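PDB 6UXD: CT021 from Chlamydia trachomatis serovar L2, which is of unknown function but belongs to a family related to the lipoprotein-trafficking proteins LolA and LolB, so it may bind lipids or lipoproteins. Local coordinates for residues A[150-155]-A[172-177]; A[34-39]-A[212-217]; A[115-120]-A[157-162]; A[178-183]-A[203-208]. All blocks are in the same frame, centred on the assembly; numbering follows the deposited sequence.

Contact 1 (A[150-155]-A[172-177]); sequences LPSSAW and LIYFSN
Trp155 turns its indole against Phe175, its diagonal neighbour on the opposing strand. Beginning at the backbone, CB of Trp155 sits 3.5 Å from Ile173 O, the same carbonyl that accepts the Trp155 N-H. CG points away from the carbonyl carbon (chi1 -61°), which carries the five-membered ring along the sheet until Trp155 CD1 lies 3.6 Å from Phe175 CD2. The pair forms an offset edge-to-face stack: the phenyl edge is directed at the indole face, with the planes 76° apart. At NE1 the indole donates to a water 3.1 Å away, lying in its plane, and this water donates in turn to Phe175 O. The Trp155 side chain also packs on Leu119 and Pro121 of strand 118-122. The framework is an antiparallel beta hairpin of strands 152-158 and 170-176, in which Ser153/Phe175 and Trp155/Ile173 are hydrogen-bonded pairs. On the face opposite the indole, Ala154 CB rests 3.5 Å from Tyr174 CE2, while Tyr174 OH reaches the backbone N of His125. Toward the open end of the hairpin, Ser153 OG donates to a lone pair of Asn177 OD1, in the carbonyl plane, at 2.8 Å; Asn177 is the first residue after strand 170-176. Pro151 O accepts both Asn177 N, at 3.0 Å, and a second water, which links it to Ser176 OG; that hydroxyl is also bonded to Asn178 N.

Contact 2 (A[34-39]-A[212-217]); sequences LIRQSS and PALPNF
Arg36 and Pro212 supply the polar part of this surface contact: Arg36 NH1 donates to Pro212 O at 3.1 Å, with an N-H...O angle of 161°. The carbonyl oxygen meets the guanidinium at its edge, in the plane of the group. Pro212 O also accepts from Trp99 NE1, so two donors grip one oxygen, and Arg36 NH1 has a second, weak and long ion pair with Glu46. A bend at chi3 (54°) brings the guanidinium round to the tail. Strand 29-38 is itself irregular here. Arg36 and Gln37 both bond through their backbones to Trp44 of strand 43-50, and the helix-like psi of Arg36 fits a classic beta bulge, which turns both neighbouring side chains toward the C-terminal tail. Leu214, which slips between these two, supplies the main apolar contacts. Its CD2 lies over the centre of the guanidinium, 3.7 Å above the plane, and so packs on a face while the edge is left to the hydrogen bond. The other branch, Leu214 CD1, touches the amide of Gln37, 3.5 Å from CD, and is also 3.6 Å from Gln37 CB. Beneath the tail, Leu214 further packs on Trp44 and on Leu81 of strand 79-84.

Contact 3 (A[115-120]-A[157-162]); sequences LRLPLS and SVWPKD
Leu117 points its two methyl branches at the end of strand 152-158 and the following loop residues Trp159 and Pro160. Its CD2 is the more engaged: it lies 3.4 Å from Val158 O and also touches Trp159 CE3 and Pro160 CD. The second branch, CD1, comes to 4.1 Å from Trp159 CZ3, so the leucine meets the benzo part of the indole at a slant. Trp159 extends its ring away from the backbone N (chi1 -164°), and Pro160 CD then sits 3.3 Å above one ring face, toward the rim. The indole N-H makes a rather long hydrogen bond from Trp159 NE1 to Asp162 OD2 (3.3 Å), in the ring plane but above that of the carboxylate. That oxygen also forms a salt bridge with Lys113. Ser157 OG lies against Leu117 CB at 3.4 Å; its very short approach to Pro118 O is doubtful. Leu117 is the residue at which the chain leaves helix 108-116 to enter strand 118-122. The contact therefore binds this junction to the end of strand 152-158, with Ile171 of strand 170-176 touching both Leu117 and Trp159, and Ile9 of helix 9-13 packing on Leu117.

Contact 4 (A[178-183]-A[203-208]); sequences NERLAF and MGHQAA
His205 ND1 lies over one face of the Arg180 guanidinium, 3.2 Å above its plane and toward the rim, with the two flat groups inclined at 41°. The nearest pair, Arg180 NH2 and His205 ND1 at 3.4 Å, makes no hydrogen bond. Leu181 CD2 comes to 3.7 Å from His205 NE2, and the same methyl lies 4.1 Å from Met203 SD, the leucine crossing both side chains at about a right angle. Bent at its last torsion, Met203 brings CE to 3.6 Å from Phe183 O. The contact joins the loop between strands 170-176 and 186-189 to the end of strand 196-204, where Gly204 pairs through its backbone with Tyr21. Farther out, Asp20 couples the polar pair, its OD1 hydrogen-bonded to His205 ND1 and its OD2 in a salt bridge with Arg180 NH1; this shared carboxylate probably favours their approach. Arg180 reaches it through a bend at chi2 (75°). Its backbone is shaped by a type I beta turn, closed by Leu181 N to Asn178 O, and by an Asx turn in which Arg180 N donates to Asn178 OD1 at 3.1 Å. Phe183 also packs on Phe33 and Ile35 of strand 29-38.

Contacts 1 and 3 share strand 152-158 and, with centres about 17 Å apart, are joined by Leu119: its CD2 lies 3.9 Å from Ile173 CD1 and its CD1 4.0 Å from Phe175 CE2. Contact 4 follows directly along the chain from contact 1, centres about 14 Å apart, and Phe175 CE1 approaches Ala182 O to 3.4 Å. Contact 4 in turn meets contact 2, where Phe183 CZ packs on Ile35 CD1 at 4.0 Å. A packed path thus runs from contact 3 through 1 and 4 to 2. Contacts 1 and 2, about 28 Å apart between centres, lie on opposite sides of the molecule's centre. With the function unknown, the contacts cannot be tied to a site.

Contact 1 (A[150-155]-A[172-177])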
loop_
_atom_site.group_PDB
_atom_site.type_symbol
_atom_site.label_atom_id
_atom_site.label_comp_id
_atom_site.label_asym_id
_atom_site.label_seq_id
_atom_site.Cartn_x
_atom_site.Cartn_y
_atom_site.Cartn_z
ATOM N N LEU A 150 -15.662 7.204 -3.262
ATOM C CA LEU A 150 -16.354 6.282 -2.376
ATOM C C LEU A 150 -16.597 6.907 -0.990
ATOM O O LEU A 150 -15.835 7.766 -0.542
ATOM C CB LEU A 150 -15.562 4.989 -2.208
ATOM C CG LEU A 150 -15.399 4.149 -3.476
ATOM C CD1 LEU A 150 -14.437 3.038 -3.213
ATOM C CD2 LEU A 150 -16.769 3.620 -3.948
ATOM N N PRO A 151 -17.663 6.496 -0.307
ATOM C CA PRO A 151 -17.891 6.943 1.074
ATOM C C PRO A 151 -16.686 6.668 1.960
ATOM O O PRO A 151 -16.216 5.537 2.063
ATOM C CB PRO A 151 -19.103 6.116 1.514
ATOM C CG PRO A 151 -19.848 5.832 0.221
ATOM C CD PRO A 151 -18.741 5.603 -0.789
ATOM N N SER A 152 -16.202 7.710 2.634
ATOM C CA SER A 152 -14.918 7.624 3.302
ATOM C C SER A 152 -14.949 8.407 4.606
ATOM O O SER A 152 -15.857 9.207 4.871
ATOM C CB SER A 152 -13.804 8.157 2.412
ATOM O OG SER A 152 -13.943 9.566 2.205
ATOM N N SER A 153 -13.923 8.166 5.407
ATOM C CA SER A 153 -13.617 8.981 6.572
ATOM C C SER A 153 -12.115 9.224 6.619
ATOM O O SER A 153 -11.321 8.447 6.080
ATOM C CB SER A 153 -14.132 8.319 7.825
ATOM O OG SER A 153 -15.540 8.343 7.774
ATOM N N ALA A 154 -11.737 10.353 7.217
ATOM C CA ALA A 154 -10.357 10.793 7.188
ATOM C C ALA A 154 -9.696 10.472 8.524
ATOM O O ALA A 154 -10.350 10.435 9.562
ATOM C CB ALA A 154 -10.257 12.287 6.908
ATOM N N TRP A 155 -8.389 10.260 8.473
ATOM C CA TRP A 155 -7.600 9.865 9.624
ATOM C C TRP A 155 -6.313 10.671 9.591
ATOM O O TRP A 155 -5.627 10.702 8.566
ATOM C CB TRP A 155 -7.318 8.358 9.589
ATOM C CG TRP A 155 -8.578 7.545 9.632
ATOM C CD1 TRP A 155 -9.430 7.309 8.592
ATOM C CD2 TRP A 155 -9.156 6.911 10.774
ATOM N NE1 TRP A 155 -10.491 6.557 9.017
ATOM C CE2 TRP A 155 -10.338 6.285 10.348
ATOM C CE3 TRP A 155 -8.785 6.812 12.120
ATOM C CZ2 TRP A 155 -11.157 5.579 11.216
ATOM C CZ3 TRP A 155 -9.588 6.086 12.976
ATOM C CH2 TRP A 155 -10.761 5.483 12.525
ATOM N N LEU A 172 -2.699 12.928 6.055
ATOM C CA LEU A 172 -4.136 12.711 6.104
ATOM C C LEU A 172 -4.445 11.523 5.203
ATOM O O LEU A 172 -4.076 11.517 4.019
ATOM C CB LEU A 172 -4.889 13.981 5.697
ATOM C CG LEU A 172 -6.326 14.135 6.199
ATOM C CD1 LEU A 172 -6.533 13.790 7.665
ATOM C CD2 LEU A 172 -6.777 15.564 5.925
ATOM N N ILE A 173 -5.080 10.502 5.775
ATOM C CA ILE A 173 -5.312 9.230 5.094
ATOM C C ILE A 173 -6.809 8.964 5.104
ATOM O O ILE A 173 -7.459 9.094 6.149
ATOM C CB ILE A 173 -4.558 8.061 5.766
ATOM C CG1 ILE A 173 -3.121 8.477 6.073
ATOM C CG2 ILE A 173 -4.561 6.835 4.859
ATOM C CD1 ILE A 173 -2.181 7.338 6.436
ATOM N N TYR A 174 -7.346 8.553 3.956
ATOM C CA TYR A 174 -8.771 8.301 3.832
ATOM C C TYR A 174 -8.998 6.805 3.634
ATOM O O TYR A 174 -8.316 6.171 2.832
ATOM C CB TYR A 174 -9.383 9.116 2.676
ATOM C CG TYR A 174 -9.239 10.617 2.831
ATOM C CD1 TYR A 174 -8.040 11.259 2.549
ATOM C CD2 TYR A 174 -10.299 11.391 3.274
ATOM C CE1 TYR A 174 -7.908 12.648 2.705
ATOM C CE2 TYR A 174 -10.181 12.773 3.414
ATOM C CZ TYR A 174 -8.989 13.388 3.144
ATOM O OH TYR A 174 -8.930 14.750 3.327
ATOM N N PHE A 175 -9.953 6.259 4.376
ATOM C CA PHE A 175 -10.344 4.868 4.258
ATOM C C PHE A 175 -11.840 4.795 4.008
ATOM O O PHE A 175 -12.615 5.618 4.509
ATOM C CB PHE A 175 -10.013 4.040 5.521
ATOM C CG PHE A 175 -8.552 3.866 5.760
ATOM C CD1 PHE A 175 -7.852 2.847 5.140
ATOM C CD2 PHE A 175 -7.869 4.712 6.628
ATOM C CE1 PHE A 175 -6.483 2.670 5.380
ATOM C CE2 PHE A 175 -6.511 4.545 6.864
ATOM C CZ PHE A 175 -5.819 3.522 6.232
ATOM N N SER A 176 -12.219 3.776 3.245
ATOM C CA SER A 176 -13.616 3.476 2.991
ATOM C C SER A 176 -14.345 3.246 4.299
ATOM O O SER A 176 -13.799 2.675 5.247
ATOM C CB SER A 176 -13.738 2.226 2.104
ATOM O OG SER A 176 -15.061 1.703 2.164
ATOM N N ASN A 177 -15.603 3.686 4.346
ATOM C CA ASN A 177 -16.410 3.397 5.521
ATOM C C ASN A 177 -16.718 1.915 5.636
ATOM O O ASN A 177 -17.211 1.475 6.683
ATOM C CB ASN A 177 -17.710 4.206 5.476
ATOM C CG ASN A 177 -17.468 5.716 5.618
ATOM O OD1 ASN A 177 -16.531 6.131 6.291
ATOM N ND2 ASN A 177 -18.334 6.532 5.007
HETATM O O HOH W 1 -16.682 3.145 0.662
HETATM O O HOH W 2 -12.810 5.276 7.407
#

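Contact 2 (A[34-39]-A[212-217])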
loop_
_atom_site.group_PDB
_atom_site.type_symbol
_atom_site.label_atom_id
_atom_site.label_comp_id
_atom_site.label_asym_id
_atom_site.label_seq_id
_atom_site.Cartn_x
_atom_site.Cartn_y
_atom_site.Cartn_z
ATOM N N LEU A 34 -0.482 -6.806 -2.314
ATOM C CA LEU A 34 -1.281 -8.026 -2.278
ATOM C C LEU A 34 -1.116 -8.711 -0.932
ATOM O O LEU A 34 0.012 -8.930 -0.486
ATOM C CB LEU A 34 -0.871 -8.987 -3.394
ATOM C CG LEU A 34 -1.449 -10.408 -3.320
ATOM C CD1 LEU A 34 -2.971 -10.381 -3.367
ATOM C CD2 LEU A 34 -0.905 -11.288 -4.448
ATOM N N ILE A 35 -2.233 -9.040 -0.287
ATOM C CA ILE A 35 -2.223 -9.812 0.947
ATOM C C ILE A 35 -2.204 -11.284 0.557
ATOM O O ILE A 35 -3.142 -11.768 -0.085
ATOM C CB ILE A 35 -3.458 -9.506 1.811
ATOM C CG1 ILE A 35 -3.591 -8.012 2.123
ATOM C CG2 ILE A 35 -3.444 -10.400 3.039
ATOM C CD1 ILE A 35 -2.434 -7.399 2.890
ATOM N N ARG A 36 -1.169 -12.013 0.963
ATOM C CA ARG A 36 -1.028 -13.387 0.482
ATOM C C ARG A 36 -1.439 -14.444 1.484
ATOM O O ARG A 36 -1.950 -15.491 1.085
ATOM C CB ARG A 36 0.410 -13.645 0.058
ATOM C CG ARG A 36 0.717 -12.859 -1.151
ATOM C CD ARG A 36 1.920 -13.362 -1.835
ATOM N NE ARG A 36 1.807 -14.778 -2.125
ATOM C CZ ARG A 36 2.751 -15.454 -2.757
ATOM N NH1 ARG A 36 3.852 -14.821 -3.140
ATOM N NH2 ARG A 36 2.600 -16.744 -2.998
ATOM N N GLN A 37 -1.252 -14.193 2.764
ATOM C CA GLN A 37 -1.511 -15.208 3.764
ATOM C C GLN A 37 -1.634 -14.499 5.091
ATOM O O GLN A 37 -0.886 -13.557 5.353
ATOM C CB GLN A 37 -0.384 -16.233 3.788
ATOM C CG GLN A 37 -0.581 -17.349 4.758
ATOM C CD GLN A 37 0.447 -18.434 4.525
ATOM O OE1 GLN A 37 0.326 -19.235 3.589
ATOM N NE2 GLN A 37 1.492 -18.435 5.339
ATOM N N SER A 38 -2.595 -14.924 5.902
ATOM C CA SER A 38 -2.831 -14.316 7.202
ATOM C C SER A 38 -3.083 -15.415 8.223
ATOM O O SER A 38 -3.962 -16.259 8.033
ATOM C CB SER A 38 -4.027 -13.353 7.156
ATOM O OG SER A 38 -3.732 -12.147 7.826
ATOM N N SER A 39 -2.312 -15.405 9.299
ATOM C CA SER A 39 -2.539 -16.290 10.427
ATOM C C SER A 39 -2.473 -15.452 11.692
ATOM O O SER A 39 -2.059 -14.289 11.674
ATOM C CB SER A 39 -1.507 -17.424 10.477
ATOM O OG SER A 39 -0.254 -16.941 10.924
ATOM N N PRO A 212 6.673 -16.481 -6.839
ATOM C CA PRO A 212 6.890 -17.773 -6.178
ATOM C C PRO A 212 6.210 -17.846 -4.821
ATOM O O PRO A 212 5.905 -16.836 -4.172
ATOM C CB PRO A 212 8.415 -17.857 -6.026
ATOM C CG PRO A 212 8.962 -16.891 -7.027
ATOM C CD PRO A 212 7.949 -15.805 -7.152
ATOM N N ALA A 213 5.989 -19.086 -4.396
ATOM C CA ALA A 213 5.360 -19.372 -3.122
ATOM C C ALA A 213 6.150 -18.765 -1.969
ATOM O O ALA A 213 7.335 -18.438 -2.085
ATOM C CB ALA A 213 5.250 -20.878 -2.906
ATOM N N LEU A 214 5.477 -18.677 -0.834
ATOM C CA LEU A 214 6.037 -18.056 0.348
ATOM C C LEU A 214 7.231 -18.853 0.879
ATOM O O LEU A 214 7.305 -20.068 0.695
ATOM C CB LEU A 214 4.963 -17.958 1.420
ATOM C CG LEU A 214 3.763 -17.055 1.096
ATOM C CD1 LEU A 214 2.817 -17.058 2.293
ATOM C CD2 LEU A 214 4.225 -15.642 0.752
ATOM N N PRO A 215 8.176 -18.185 1.546
ATOM C CA PRO A 215 9.241 -18.913 2.248
ATOM C C PRO A 215 8.685 -19.996 3.149
ATOM O O PRO A 215 7.664 -19.817 3.815
ATOM C CB PRO A 215 9.941 -17.819 3.062
ATOM C CG PRO A 215 9.735 -16.575 2.209
ATOM C CD PRO A 215 8.349 -16.726 1.644
ATOM N N ASN A 216 9.383 -21.120 3.167
ATOM C CA ASN A 216 9.056 -22.255 4.011
ATOM C C ASN A 216 10.001 -22.253 5.200
ATOM O O ASN A 216 11.220 -22.409 5.030
ATOM C CB ASN A 216 9.188 -23.562 3.235
ATOM C CG ASN A 216 8.143 -23.692 2.157
ATOM O OD1 ASN A 216 6.958 -23.853 2.453
ATOM N ND2 ASN A 216 8.570 -23.618 0.899
ATOM N N PHE A 217 9.443 -22.061 6.385
ATOM C CA PHE A 217 10.226 -22.038 7.604
ATOM C C PHE A 217 9.884 -23.284 8.450
ATOM O O PHE A 217 10.182 -23.366 9.646
ATOM C CB PHE A 217 9.960 -20.736 8.369
ATOM C CG PHE A 217 10.560 -19.506 7.727
ATOM C CD1 PHE A 217 10.073 -18.250 8.038
ATOM C CD2 PHE A 217 11.606 -19.597 6.829
ATOM C CE1 PHE A 217 10.621 -17.099 7.463
ATOM C CE2 PHE A 217 12.157 -18.466 6.240
ATOM C CZ PHE A 217 11.666 -17.209 6.564
ATOM O OXT PHE A 217 9.309 -24.268 7.959
#

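Contact 3 (A[115-120]-A[157-162])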
loop_
_atom_site.group_PDB
_atom_site.type_symbol
_atom_site.label_atom_id
_atom_site.label_comp_id
_atom_site.label_asym_id
_atom_site.label_seq_id
_atom_site.Cartn_x
_atom_site.Cartn_y
_atom_site.Cartn_z
ATOM N N LEU A 115 4.288 1.457 8.776
ATOM C CA LEU A 115 3.453 0.578 9.586
ATOM C C LEU A 115 3.188 1.167 10.964
ATOM O O LEU A 115 2.122 0.933 11.545
ATOM C CB LEU A 115 4.116 -0.797 9.728
ATOM C CG LEU A 115 4.174 -1.636 8.457
ATOM C CD1 LEU A 115 5.027 -2.896 8.666
ATOM C CD2 LEU A 115 2.763 -2.000 8.036
ATOM N N ARG A 116 4.138 1.906 11.518
ATOM C CA ARG A 116 3.937 2.455 12.852
ATOM C C ARG A 116 3.112 3.738 12.856
ATOM O O ARG A 116 2.681 4.171 13.927
ATOM C CB ARG A 116 5.294 2.714 13.520
ATOM C CG ARG A 116 5.201 3.001 15.018
ATOM N N LEU A 117 2.877 4.353 11.702
ATOM C CA LEU A 117 2.160 5.621 11.677
ATOM C C LEU A 117 0.857 5.508 12.470
ATOM O O LEU A 117 0.082 4.572 12.244
ATOM C CB LEU A 117 1.870 6.025 10.228
ATOM C CG LEU A 117 3.091 6.395 9.386
ATOM C CD1 LEU A 117 2.749 6.480 7.882
ATOM C CD2 LEU A 117 3.680 7.713 9.896
ATOM N N PRO A 118 0.573 6.433 13.382
ATOM C CA PRO A 118 -0.707 6.408 14.097
ATOM C C PRO A 118 -1.856 6.932 13.237
ATOM O O PRO A 118 -1.668 7.645 12.250
ATOM C CB PRO A 118 -0.455 7.351 15.271
ATOM C CG PRO A 118 0.386 8.440 14.612
ATOM C CD PRO A 118 1.308 7.689 13.644
ATOM N N LEU A 119 -3.068 6.569 13.641
ATOM C CA LEU A 119 -4.271 7.015 12.967
ATOM C C LEU A 119 -5.260 7.423 14.032
ATOM O O LEU A 119 -5.533 6.643 14.945
ATOM C CB LEU A 119 -4.890 5.919 12.096
ATOM C CG LEU A 119 -4.042 5.323 10.982
ATOM C CD1 LEU A 119 -4.727 4.060 10.391
ATOM C CD2 LEU A 119 -3.768 6.358 9.914
ATOM N N SER A 120 -5.774 8.645 13.925
ATOM C CA SER A 120 -6.907 9.105 14.708
ATOM C C SER A 120 -7.899 9.794 13.783
ATOM O O SER A 120 -7.497 10.379 12.775
ATOM C CB SER A 120 -6.454 10.089 15.791
ATOM O OG SER A 120 -5.142 9.744 16.208
ATOM N N SER A 157 -2.456 11.514 10.714
ATOM C CA SER A 157 -1.220 10.916 11.172
ATOM C C SER A 157 -0.104 11.955 11.103
ATOM O O SER A 157 -0.289 13.102 10.657
ATOM C CB SER A 157 -0.891 9.671 10.332
ATOM O OG SER A 157 0.065 8.845 10.977
ATOM N N VAL A 158 1.076 11.550 11.550
ATOM C CA VAL A 158 2.254 12.401 11.465
ATOM C C VAL A 158 3.466 11.510 11.291
ATOM O O VAL A 158 3.573 10.451 11.917
ATOM C CB VAL A 158 2.394 13.318 12.700
ATOM C CG1 VAL A 158 2.509 12.500 13.951
ATOM C CG2 VAL A 158 3.602 14.239 12.524
ATOM N N TRP A 159 4.356 11.931 10.409
ATOM C CA TRP A 159 5.589 11.202 10.175
ATOM C C TRP A 159 6.529 11.383 11.367
ATOM O O TRP A 159 6.544 12.446 11.992
ATOM C CB TRP A 159 6.254 11.723 8.908
ATOM C CG TRP A 159 7.307 10.849 8.354
ATOM C CD1 TRP A 159 8.654 10.970 8.529
ATOM C CD2 TRP A 159 7.108 9.698 7.527
ATOM N NE1 TRP A 159 9.307 9.967 7.853
ATOM C CE2 TRP A 159 8.380 9.174 7.228
ATOM C CE3 TRP A 159 5.977 9.065 7.009
ATOM C CZ2 TRP A 159 8.551 8.045 6.434
ATOM C CZ3 TRP A 159 6.148 7.949 6.219
ATOM C CH2 TRP A 159 7.425 7.449 5.938
ATOM N N PRO A 160 7.325 10.367 11.702
ATOM C CA PRO A 160 8.250 10.512 12.833
ATOM C C PRO A 160 9.289 11.594 12.580
ATOM O O PRO A 160 9.552 11.996 11.443
ATOM C CB PRO A 160 8.906 9.128 12.937
ATOM C CG PRO A 160 8.778 8.559 11.571
ATOM C CD PRO A 160 7.426 9.026 11.103
ATOM N N LYS A 161 9.881 12.075 13.673
ATOM C CA LYS A 161 11.036 12.962 13.576
ATOM C C LYS A 161 12.227 12.150 13.092
ATOM O O LYS A 161 12.592 11.145 13.710
ATOM C CB LYS A 161 11.333 13.613 14.926
ATOM N N ASP A 162 12.821 12.561 11.980
ATOM C CA ASP A 162 13.887 11.779 11.369
ATOM C C ASP A 162 14.691 12.694 10.448
ATOM O O ASP A 162 14.571 13.923 10.500
ATOM C CB ASP A 162 13.303 10.552 10.651
ATOM C CG ASP A 162 12.724 10.876 9.275
ATOM O OD1 ASP A 162 12.436 12.055 8.994
ATOM O OD2 ASP A 162 12.546 9.940 8.464
#

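Contact 4 (A[178-183]-A[203-208])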
loop_
_atom_site.group_PDB
_atom_site.type_symbol
_atom_site.label_atom_id
_atom_site.label_comp_id
_atom_site.label_asym_id
_atom_site.label_seq_id
_atom_site.Cartn_x
_atom_site.Cartn_y
_atom_site.Cartn_z
ATOM N N ASN A 178 -16.470 1.157 4.577
ATOM C CA ASN A 178 -16.684 -0.280 4.562
ATOM C C ASN A 178 -15.378 -0.935 4.992
ATOM O O ASN A 178 -14.401 -0.923 4.243
ATOM C CB ASN A 178 -17.122 -0.736 3.166
ATOM C CG ASN A 178 -17.373 -2.223 3.118
ATOM O OD1 ASN A 178 -17.192 -2.905 4.119
ATOM N ND2 ASN A 178 -17.803 -2.724 1.972
ATOM N N GLU A 179 -15.344 -1.460 6.228
ATOM C CA GLU A 179 -14.115 -2.041 6.769
ATOM C C GLU A 179 -13.604 -3.218 5.953
ATOM O O GLU A 179 -12.447 -3.616 6.115
ATOM C CB GLU A 179 -14.345 -2.473 8.224
ATOM C CG GLU A 179 -14.530 -1.256 9.153
ATOM C CD GLU A 179 -15.202 -1.569 10.486
ATOM O OE1 GLU A 179 -15.132 -2.728 10.957
ATOM O OE2 GLU A 179 -15.806 -0.634 11.058
ATOM N N ARG A 180 -14.429 -3.780 5.076
ATOM C CA ARG A 180 -13.956 -4.837 4.211
ATOM C C ARG A 180 -12.920 -4.324 3.221
ATOM O O ARG A 180 -12.150 -5.118 2.674
ATOM C CB ARG A 180 -15.164 -5.455 3.515
ATOM C CG ARG A 180 -14.851 -6.604 2.637
ATOM C CD ARG A 180 -14.554 -7.855 3.432
ATOM N NE ARG A 180 -14.038 -8.864 2.512
ATOM C CZ ARG A 180 -12.758 -8.986 2.181
ATOM N NH1 ARG A 180 -11.830 -8.177 2.730
ATOM N NH2 ARG A 180 -12.409 -9.928 1.313
ATOM N N LEU A 181 -12.852 -3.013 3.003
ATOM C CA LEU A 181 -11.864 -2.416 2.111
ATOM C C LEU A 181 -10.791 -1.785 2.995
ATOM O O LEU A 181 -10.933 -0.640 3.436
ATOM C CB LEU A 181 -12.497 -1.383 1.193
ATOM C CG LEU A 181 -13.433 -1.911 0.105
ATOM C CD1 LEU A 181 -14.073 -0.721 -0.645
ATOM C CD2 LEU A 181 -12.689 -2.827 -0.863
ATOM N N ALA A 182 -9.698 -2.523 3.219
ATOM C CA ALA A 182 -8.756 -2.174 4.277
ATOM C C ALA A 182 -7.631 -1.260 3.811
ATOM O O ALA A 182 -7.018 -0.589 4.650
ATOM C CB ALA A 182 -8.160 -3.450 4.881
ATOM N N PHE A 183 -7.360 -1.197 2.506
ATOM C CA PHE A 183 -6.325 -0.304 2.007
ATOM C C PHE A 183 -6.818 1.137 1.897
ATOM O O PHE A 183 -8.014 1.391 1.721
ATOM C CB PHE A 183 -5.838 -0.751 0.644
ATOM C CG PHE A 183 -5.016 -1.996 0.668
ATOM C CD1 PHE A 183 -3.671 -1.936 0.964
ATOM C CD2 PHE A 183 -5.580 -3.215 0.357
ATOM C CE1 PHE A 183 -2.896 -3.074 0.953
ATOM C CE2 PHE A 183 -4.825 -4.356 0.346
ATOM C CZ PHE A 183 -3.465 -4.291 0.651
ATOM N N MET A 203 -8.636 -1.219 -6.210
ATOM C CA MET A 203 -8.541 -2.147 -5.091
ATOM C C MET A 203 -9.611 -3.211 -5.274
ATOM O O MET A 203 -10.599 -3.016 -5.992
ATOM C CB MET A 203 -8.685 -1.442 -3.725
ATOM C CG MET A 203 -9.950 -0.655 -3.577
ATOM S SD MET A 203 -10.222 0.189 -2.009
ATOM C CE MET A 203 -8.802 1.283 -1.831
ATOM N N GLY A 204 -9.395 -4.352 -4.628
ATOM C CA GLY A 204 -10.355 -5.426 -4.695
ATOM C C GLY A 204 -10.009 -6.661 -3.879
ATOM O O GLY A 204 -9.333 -6.594 -2.840
ATOM N N HIS A 205 -10.530 -7.794 -4.342
ATOM C CA HIS A 205 -10.498 -9.041 -3.601
ATOM C C HIS A 205 -10.208 -10.183 -4.560
ATOM O O HIS A 205 -10.350 -10.047 -5.782
ATOM C CB HIS A 205 -11.825 -9.299 -2.890
ATOM C CG HIS A 205 -12.354 -8.118 -2.141
ATOM N ND1 HIS A 205 -11.738 -7.612 -1.017
ATOM C CD2 HIS A 205 -13.449 -7.348 -2.348
ATOM C CE1 HIS A 205 -12.435 -6.590 -0.556
ATOM N NE2 HIS A 205 -13.475 -6.405 -1.348
ATOM N N GLN A 206 -9.806 -11.319 -3.976
ATOM C CA GLN A 206 -9.636 -12.582 -4.693
ATOM C C GLN A 206 -8.537 -12.497 -5.734
ATOM O O GLN A 206 -8.633 -13.118 -6.787
ATOM C CB GLN A 206 -10.933 -13.032 -5.375
ATOM C CG GLN A 206 -12.112 -13.206 -4.439
ATOM C CD GLN A 206 -13.427 -13.425 -5.186
ATOM O OE1 GLN A 206 -14.112 -14.434 -4.977
ATOM N NE2 GLN A 206 -13.791 -12.468 -6.055
ATOM N N ALA A 207 -7.511 -11.698 -5.474
ATOM C CA ALA A 207 -6.345 -11.703 -6.341
ATOM C C ALA A 207 -5.395 -12.832 -5.936
ATOM O O ALA A 207 -5.271 -13.174 -4.757
ATOM C CB ALA A 207 -5.609 -10.372 -6.267
ATOM N N ALA A 208 -4.710 -13.394 -6.926
ATOM C CA ALA A 208 -3.751 -14.466 -6.710
ATOM C C ALA A 208 -2.369 -13.987 -7.118
ATOM O O ALA A 208 -2.218 -13.257 -8.105
ATOM C CB ALA A 208 -4.126 -15.726 -7.497
#